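Local coordinates for protein phosphoribosylaminoimidazole carboxylase (Bombyx mori, PDB 4JA0) that probably catalyses two steps of purine biosynthesis, as a bifunctional enzyme with an AIR carboxylase domain and a SAICAR synthetase domain, at residues R105-S110 with P116-G121. Sequence-based numbering, arbitrary orientation.
Sequences RLATGS and PGVPEG. With SO4 (sulfate ion), chain J.
Leu106 opens the meeting of the loops leading into and out of helix 110-114: its CG stands anti to its own carbonyl carbon, and the CD2 branch reaches the backbone of Gly121. Ala107 follows, taking part through its methyl and its carbonyl O. The methyl packs on CG1 of Val118, with CB and CG1 4.0 Å apart, while Ala107 O accepts the hydrogen bond from Gly121 N at 2.8 Å. That bond is nearly straight, 162° at the hydrogen, and lies in the carbonyl plane on a lone pair; Glu120 CA makes a C-H···O contact with Ala107 O at 3.2 Å. Thr108 then runs alongside Glu120, both side chains pointing the same way. Thr108 OG1 donates to Glu120 OE1 over 2.9 Å, meeting the carboxylate on its anti side and 26° out of plane. The extended Glu120 chain, with CG anti to the backbone N (chi1 -173°), carries OE1 there. Past Gly109, Ser110 OG binds O3 of a sulfate, most likely from the crystallisation solution, at 2.8 Å; Arg104 also holds the ion, consistent with a site for an anionic substrate group in a SAICAR synthetase. The contact thus ties the two ends of a helical excursion between neighbouring antiparallel strands, and one carboxylate oxygen, shared by the Thr108 hydroxyl and a salt bridge to Lys224, fixes Glu120 beside Thr108.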
loop_
_atom_site.group_PDB
_atom_site.type_symbol
_atom_site.label_atom_id
_atom_site.label_comp_id
_atom_site.label_asym_id
_atom_site.label_seq_id
_atom_site.Cartn_x
_atom_site.Cartn_y
_atom_site.Cartn_z
ATOM N N ARG A 105 -38.764 33.593 5.501
ATOM C CA ARG A 105 -37.568 33.492 6.330
ATOM C C ARG A 105 -37.951 33.836 7.765
ATOM O O ARG A 105 -37.414 33.270 8.712
ATOM C CB ARG A 105 -36.460 34.425 5.794
ATOM C CG ARG A 105 -35.246 34.590 6.705
ATOM C CD ARG A 105 -34.484 33.287 6.900
ATOM N NE ARG A 105 -33.633 32.963 5.762
ATOM C CZ ARG A 105 -32.977 31.812 5.630
ATOM N NH1 ARG A 105 -33.091 30.880 6.565
ATOM N NH2 ARG A 105 -32.218 31.586 4.559
ATOM N N LEU A 106 -38.925 34.730 7.905
ATOM C CA LEU A 106 -39.391 35.205 9.198
ATOM C C LEU A 106 -40.857 34.905 9.324
ATOM O O LEU A 106 -41.537 34.713 8.318
ATOM C CB LEU A 106 -39.252 36.723 9.278
ATOM C CG LEU A 106 -37.892 37.375 9.405
ATOM C CD1 LEU A 106 -38.076 38.846 9.443
ATOM C CD2 LEU A 106 -37.275 36.926 10.704
ATOM N N ALA A 107 -41.361 34.885 10.554
ATOM C CA ALA A 107 -42.804 34.798 10.769
ATOM C C ALA A 107 -43.442 36.196 10.711
ATOM O O ALA A 107 -43.121 37.091 11.512
ATOM C CB ALA A 107 -43.110 34.122 12.095
ATOM N N THR A 108 -44.334 36.387 9.743
ATOM C CA THR A 108 -45.092 37.627 9.661
ATOM C C THR A 108 -46.302 37.381 8.783
ATOM O O THR A 108 -46.433 36.300 8.207
ATOM C CB THR A 108 -44.263 38.773 9.056
ATOM O OG1 THR A 108 -44.884 40.031 9.352
ATOM C CG2 THR A 108 -44.149 38.595 7.546
ATOM N N GLY A 109 -47.178 38.380 8.682
ATOM C CA GLY A 109 -48.339 38.289 7.814
ATOM C C GLY A 109 -49.413 37.330 8.286
ATOM O O GLY A 109 -49.684 37.183 9.486
ATOM N N SER A 110 -50.027 36.654 7.326
ATOM C CA SER A 110 -51.111 35.748 7.642
ATOM C C SER A 110 -50.635 34.511 8.406
ATOM O O SER A 110 -51.449 33.825 9.034
ATOM C CB SER A 110 -51.824 35.316 6.354
ATOM O OG SER A 110 -51.251 34.120 5.829
ATOM N N PRO A 116 -50.998 30.735 15.977
ATOM C CA PRO A 116 -50.958 31.543 17.209
ATOM C C PRO A 116 -49.940 31.074 18.268
ATOM O O PRO A 116 -49.900 29.879 18.587
ATOM C CB PRO A 116 -52.398 31.437 17.739
ATOM C CG PRO A 116 -53.027 30.308 16.989
ATOM C CD PRO A 116 -52.363 30.276 15.666
ATOM N N GLY A 117 -49.143 32.014 18.797
ATOM C CA GLY A 117 -48.122 31.706 19.794
ATOM C C GLY A 117 -46.691 31.900 19.279
ATOM O O GLY A 117 -45.744 32.099 20.052
ATOM N N VAL A 118 -46.549 31.807 17.958
ATOM C CA VAL A 118 -45.311 32.087 17.250
ATOM C C VAL A 118 -45.202 33.587 17.025
ATOM O O VAL A 118 -46.053 34.170 16.350
ATOM C CB VAL A 118 -45.329 31.417 15.872
ATOM C CG1 VAL A 118 -44.041 31.722 15.094
ATOM C CG2 VAL A 118 -45.571 29.923 16.023
ATOM N N PRO A 119 -44.170 34.227 17.596
ATOM C CA PRO A 119 -44.037 35.690 17.507
ATOM C C PRO A 119 -43.508 36.180 16.167
ATOM O O PRO A 119 -42.784 35.456 15.470
ATOM C CB PRO A 119 -43.031 36.013 18.613
ATOM C CG PRO A 119 -42.199 34.796 18.724
ATOM C CD PRO A 119 -43.119 33.628 18.438
ATOM N N GLU A 120 -43.894 37.400 15.804
ATOM C CA GLU A 120 -43.407 38.024 14.581
ATOM C C GLU A 120 -41.891 38.097 14.645
ATOM O O GLU A 120 -41.329 38.456 15.682
ATOM C CB GLU A 120 -43.992 39.426 14.391
ATOM C CG GLU A 120 -43.636 40.043 13.028
ATOM C CD GLU A 120 -44.297 41.394 12.769
ATOM O OE1 GLU A 120 -45.087 41.486 11.802
ATOM O OE2 GLU A 120 -44.024 42.356 13.527
ATOM N N GLY A 121 -41.233 37.703 13.557
ATOM C CA GLY A 121 -39.784 37.747 13.471
ATOM C C GLY A 121 -39.114 36.416 13.767
ATOM O O GLY A 121 -37.894 36.315 13.643
HETATM S S SO4 J . -49.250 36.046 3.984
HETATM O O1 SO4 J . -50.162 37.187 3.971
HETATM O O2 SO4 J . -48.834 35.865 5.369
HETATM O O3 SO4 J . -49.934 34.847 3.492
HETATM O O4 SO4 J . -48.066 36.297 3.156
#